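Local coordinates for Thiol:disulfide interchange protein (Klebsiella pneumoniae, PDB 6DXN) that probably acts as a periplasmic thiol:disulfide oxidoreductase of the DsbA subfamily, a thioredoxin-fold enzyme with a CxxC motif at a helix start, at residues L25-S30 / G151-Y156; F29-G34 / K61-Q66. One frame throughout, in Å; residues are numbered along the deposited sequence.

Interaction 1 (L25-S30 / G151-Y156)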
# COMPACT_ATOMS: atom_id res chain seq x y z
N LEU A 25 1.84 4.74 9.43
CA LEU A 25 2.38 4.80 8.08
C LEU A 25 1.52 3.93 7.15
O LEU A 25 1.39 2.71 7.37
CB LEU A 25 3.83 4.33 8.09
CG LEU A 25 4.54 4.35 6.74
CD1 LEU A 25 4.71 5.77 6.24
CD2 LEU A 25 5.89 3.65 6.83
N VAL A 26 0.95 4.56 6.13
CA VAL A 26 0.11 3.85 5.19
C VAL A 26 0.40 4.37 3.77
O VAL A 26 0.62 5.57 3.56
CB VAL A 26 -1.38 3.95 5.57
CG1 VAL A 26 -1.90 5.39 5.56
CG2 VAL A 26 -2.27 3.07 4.69
N GLU A 27 0.44 3.42 2.83
CA GLU A 27 0.61 3.64 1.41
C GLU A 27 -0.68 3.18 0.73
O GLU A 27 -0.98 1.99 0.75
CB GLU A 27 1.83 2.88 0.86
CG GLU A 27 1.94 2.87 -0.67
CD GLU A 27 3.05 1.97 -1.22
OE1 GLU A 27 3.63 1.19 -0.42
OE2 GLU A 27 3.34 2.05 -2.43
N PHE A 28 -1.43 4.13 0.17
CA PHE A 28 -2.62 3.76 -0.57
C PHE A 28 -2.15 3.35 -1.97
O PHE A 28 -1.34 4.04 -2.58
CB PHE A 28 -3.66 4.89 -0.56
CG PHE A 28 -4.29 5.15 0.79
CD1 PHE A 28 -5.35 4.37 1.24
CD2 PHE A 28 -3.87 6.21 1.58
CE1 PHE A 28 -5.94 4.62 2.47
CE2 PHE A 28 -4.47 6.46 2.81
CZ PHE A 28 -5.50 5.66 3.25
N PHE A 29 -2.64 2.21 -2.45
CA PHE A 29 -2.18 1.74 -3.73
C PHE A 29 -3.30 0.99 -4.46
O PHE A 29 -4.36 0.71 -3.90
CB PHE A 29 -0.98 0.81 -3.53
CG PHE A 29 -1.34 -0.59 -3.10
CD1 PHE A 29 -1.67 -0.88 -1.79
CD2 PHE A 29 -1.35 -1.62 -4.03
CE1 PHE A 29 -2.01 -2.16 -1.41
CE2 PHE A 29 -1.69 -2.91 -3.65
CZ PHE A 29 -2.02 -3.18 -2.34
N SER A 30 -3.03 0.69 -5.73
CA SER A 30 -3.93 -0.06 -6.56
C SER A 30 -3.08 -1.04 -7.38
O SER A 30 -2.04 -0.66 -7.93
CB SER A 30 -4.75 0.84 -7.45
OG SER A 30 -5.52 0.07 -8.34
N GLY A 151 -4.99 9.74 -5.34
CA GLY A 151 -3.96 9.19 -6.22
C GLY A 151 -3.19 8.06 -5.56
O GLY A 151 -3.25 7.89 -4.33
N THR A 152 -2.49 7.28 -6.38
CA THR A 152 -1.69 6.15 -5.90
C THR A 152 -0.39 6.07 -6.70
O THR A 152 -0.37 6.39 -7.89
CB THR A 152 -2.48 4.84 -5.98
OG1 THR A 152 -2.96 4.65 -7.31
CG2 THR A 152 -3.66 4.79 -5.03
N PRO A 153 0.70 5.64 -6.05
CA PRO A 153 0.73 5.29 -4.64
C PRO A 153 0.78 6.57 -3.80
O PRO A 153 1.43 7.55 -4.18
CB PRO A 153 1.99 4.43 -4.49
CG PRO A 153 2.92 4.99 -5.55
CD PRO A 153 2.00 5.37 -6.68
N SER A 154 0.08 6.56 -2.66
CA SER A 154 -0.01 7.73 -1.81
C SER A 154 0.40 7.37 -0.38
O SER A 154 -0.20 6.52 0.23
CB SER A 154 -1.39 8.31 -1.90
OG SER A 154 -1.44 9.64 -1.39
N PHE A 155 1.45 8.03 0.13
CA PHE A 155 1.95 7.77 1.49
C PHE A 155 1.45 8.85 2.46
O PHE A 155 1.49 10.05 2.14
CB PHE A 155 3.47 7.71 1.51
CG PHE A 155 4.08 6.60 0.69
CD1 PHE A 155 4.10 6.67 -0.69
CD2 PHE A 155 4.67 5.51 1.31
CE1 PHE A 155 4.66 5.65 -1.45
CE2 PHE A 155 5.24 4.50 0.55
CZ PHE A 155 5.24 4.57 -0.82
N TYR A 156 0.97 8.41 3.63
CA TYR A 156 0.49 9.26 4.73
C TYR A 156 1.20 8.85 6.03
O TYR A 156 1.20 7.68 6.39
CB TYR A 156 -1.02 9.17 4.90
CG TYR A 156 -1.82 9.75 3.77
CD1 TYR A 156 -1.99 9.06 2.59
CD2 TYR A 156 -2.43 11.00 3.89
CE1 TYR A 156 -2.72 9.59 1.54
CE2 TYR A 156 -3.16 11.54 2.85
CZ TYR A 156 -3.31 10.83 1.67
OH TYR A 156 -4.03 11.34 0.63
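Phe28 and Tyr156 both hold CG beside the backbone N (chi1 -68° in each), which turns each ring to that side of its own residue; the strand register puts both on one face of the sheet. Tyr156 CD1 comes up to the edge of the Phe28 ring, near its plane, 3.6 Å from Phe28 CD2. The two rings meet obliquely, planes at 83° and centroids 5.5 Å apart. Val26 joins them on this face, its CG1 against Tyr156 CB at 3.9 Å.

Glu27 and Phe155 occupy the other face. The glutamate runs out extended, CG anti to the backbone N (chi1 170°), alongside the ring, and its CG sits over one ring face, 3.9 Å from the Phe155 centroid, a CH-pi contact. Its carboxylate is tilted only modestly against the ring plane, with OE2 also 3.4 Å from Pro153 CB. Glu27 OE1 lies close to Asp46 OD1, and its ion pair to Lys61 NZ is long and weak.

The backbones establish the pairing. Val26 and Tyr156 exchange two hydrogen bonds, and so do Phe28 and Ser154, the shortest being Phe28 N to Ser154 O at 2.7 Å. Between them Glu27 and Phe155 form a non-hydrogen-bonded pair, where Glu27 CA donates a CA-H...O contact to Ser154 O at 3.2 Å. Beyond the last bridge Thr152 packs CG2 against Phe28 O, and the peptide before Pro153 is cis.

Helix 45-52 covers the Phe155 side, while Pro153 touches Cys36 and Phe39 of helix 34-41. Antiparallel pairing of a central strand with a strand entered through a cis-proline, next to the CxxC helix, is a hallmark of the thioredoxin fold.

Interaction 2 (F29-G34 / K61-Q66); sequences FSFYCG and KYHVSQ
Phe29 and His63 form a parallel bridge where two strands of the thioredoxin fold end, just ahead of the turn that leads to the CxxC at the start of helix 34-41. Phe29 N donates to Tyr62 O, and Phe29 O accepts from Val64 N at 2.9 Å.

The Phe29 ring, with CG between the backbone N and carbonyl carbon (chi1 79°), stands between two partners. His63 presents its edge to one face, CD2 lying 3.5 Å from Phe29 CE2, planes at 69°. Over the opposite face passes Lys61, bent at chi3, its NZ 4.6 Å from the Phe29 centroid in a cation-pi contact; NZ is also salt-bridged to Asp46 and Glu91.

His63 swings CG anti to its own N (chi1 -167°), carrying the imidazole toward the turn. NE2 there accepts from Phe31 N at 3.0 Å, Phe31 N lying in the plane of the imidazole. ND1 is hydrogen-bonded to Thr75 OG1, so the ring's rotation is fixed. The Phe31 ring meets the imidazole obliquely, Phe31 CD2 3.4 Å from His63 CD2, while Phe29 CE2 lies over the centre of the Phe31 ring.

Ser30 OG accepts from Tyr32 N, closing an ST turn, and donates to a water that donates to Val64 O at 2.6 Å.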
# COMPACT_ATOMS: atom_id res chain seq x y z
N PHE A 29 -2.64 2.21 -2.45
CA PHE A 29 -2.18 1.74 -3.73
C PHE A 29 -3.30 0.99 -4.46
O PHE A 29 -4.36 0.71 -3.90
CB PHE A 29 -0.98 0.81 -3.53
CG PHE A 29 -1.34 -0.59 -3.10
CD1 PHE A 29 -1.67 -0.88 -1.79
CD2 PHE A 29 -1.35 -1.62 -4.03
CE1 PHE A 29 -2.01 -2.16 -1.41
CE2 PHE A 29 -1.69 -2.91 -3.65
CZ PHE A 29 -2.02 -3.18 -2.34
N SER A 30 -3.03 0.69 -5.73
CA SER A 30 -3.93 -0.06 -6.56
C SER A 30 -3.08 -1.04 -7.38
O SER A 30 -2.04 -0.66 -7.93
CB SER A 30 -4.75 0.84 -7.45
OG SER A 30 -5.52 0.07 -8.34
N PHE A 31 -3.54 -2.29 -7.45
CA PHE A 31 -2.81 -3.26 -8.23
C PHE A 31 -2.86 -2.90 -9.72
O PHE A 31 -2.14 -3.50 -10.49
CB PHE A 31 -3.33 -4.67 -7.98
CG PHE A 31 -2.88 -5.30 -6.68
CD1 PHE A 31 -1.59 -5.78 -6.55
CD2 PHE A 31 -3.76 -5.45 -5.62
CE1 PHE A 31 -1.18 -6.38 -5.37
CE2 PHE A 31 -3.34 -6.04 -4.44
CZ PHE A 31 -2.05 -6.50 -4.31
N TYR A 32 -3.73 -1.96 -10.12
CA TYR A 32 -3.86 -1.50 -11.53
C TYR A 32 -2.89 -0.36 -11.85
O TYR A 32 -2.65 -0.05 -13.03
CB TYR A 32 -5.24 -0.88 -11.80
CG TYR A 32 -6.43 -1.79 -11.95
CD1 TYR A 32 -7.18 -2.18 -10.84
CD2 TYR A 32 -6.86 -2.21 -13.20
CE1 TYR A 32 -8.30 -2.99 -10.98
CE2 TYR A 32 -7.98 -3.01 -13.35
CZ TYR A 32 -8.70 -3.40 -12.23
OH TYR A 32 -9.80 -4.20 -12.37
N CYS A 33 -2.36 0.28 -10.80
CA CYS A 33 -1.49 1.47 -10.92
C CYS A 33 -0.04 1.09 -11.24
O CYS A 33 0.61 0.38 -10.48
CB CYS A 33 -1.56 2.25 -9.61
SG CYS A 33 -0.66 3.82 -9.63
N GLY A 34 0.47 1.58 -12.38
CA GLY A 34 1.84 1.29 -12.82
C GLY A 34 2.88 1.69 -11.77
O GLY A 34 3.69 0.87 -11.35
N LYS A 61 -0.17 -1.28 3.87
CA LYS A 61 -0.58 -1.05 2.50
C LYS A 61 -2.09 -1.26 2.42
O LYS A 61 -2.59 -2.34 2.74
CB LYS A 61 0.23 -1.92 1.54
CG LYS A 61 1.70 -1.57 1.49
CD LYS A 61 2.45 -2.11 0.30
CE LYS A 61 2.00 -1.48 -1.00
NZ LYS A 61 2.85 -1.93 -2.13
N TYR A 62 -2.79 -0.20 2.04
CA TYR A 62 -4.24 -0.19 1.91
C TYR A 62 -4.60 -0.12 0.42
O TYR A 62 -4.22 0.82 -0.27
CB TYR A 62 -4.80 0.95 2.75
CG TYR A 62 -4.87 0.69 4.23
CD1 TYR A 62 -4.12 -0.31 4.85
CD2 TYR A 62 -5.59 1.53 5.06
CE1 TYR A 62 -4.19 -0.52 6.22
CE2 TYR A 62 -5.66 1.34 6.42
CZ TYR A 62 -4.95 0.31 7.01
OH TYR A 62 -5.03 0.14 8.37
N HIS A 63 -5.34 -1.13 -0.05
CA HIS A 63 -5.75 -1.20 -1.44
C HIS A 63 -6.98 -0.30 -1.67
O HIS A 63 -7.85 -0.24 -0.84
CB HIS A 63 -5.96 -2.66 -1.86
CG HIS A 63 -6.07 -2.78 -3.34
ND1 HIS A 63 -7.27 -2.97 -3.97
CD2 HIS A 63 -5.14 -2.63 -4.31
CE1 HIS A 63 -7.08 -2.98 -5.27
NE2 HIS A 63 -5.79 -2.76 -5.50
N VAL A 64 -7.01 0.38 -2.82
CA VAL A 64 -8.11 1.31 -3.22
C VAL A 64 -9.18 0.55 -4.02
O VAL A 64 -8.98 0.23 -5.19
CB VAL A 64 -7.54 2.50 -4.02
CG1 VAL A 64 -8.64 3.41 -4.58
CG2 VAL A 64 -6.54 3.31 -3.21
N SER A 65 -10.33 0.31 -3.38
CA SER A 65 -11.45 -0.46 -3.95
C SER A 65 -12.16 0.27 -5.10
O SER A 65 -12.67 -0.38 -6.02
CB SER A 65 -12.47 -0.82 -2.89
OG SER A 65 -11.96 -1.78 -1.97
N GLN A 66 -12.20 1.61 -5.03
CA GLN A 66 -12.94 2.41 -6.00
C GLN A 66 -12.19 2.54 -7.34
O GLN A 66 -12.63 3.28 -8.22
CB GLN A 66 -13.26 3.78 -5.40
CG GLN A 66 -12.04 4.67 -5.17
CD GLN A 66 -12.38 5.96 -4.46
OE1 GLN A 66 -13.44 6.10 -3.85
NE2 GLN A 66 -11.46 6.91 -4.52
O HOH W 1 -8.20 -0.99 -7.36

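How the interactions relate
Residues Phe29 and Ser30 belong to both interactions, whose centres lie about 8 Å apart. Strand 25-29 is the common element of the mixed sheet: interaction 1 joins it antiparallel to strand 154-157, and interaction 2 parallel to strand 60-63, an outermost strand. Along the chain 61-66 follows 29-34 after 26 residues, whereas 151-156 returns after 120 mostly helical residues that include strand 60-63. A probable hydrogen bond from Tyr62 N to Glu27 O (3.1 Å) links the two. Cys33 SG lies 3.1 Å from Thr152 O, so the two contacts meet at the predicted redox-active site, where the Cys33-Cys36 disulfide is not formed.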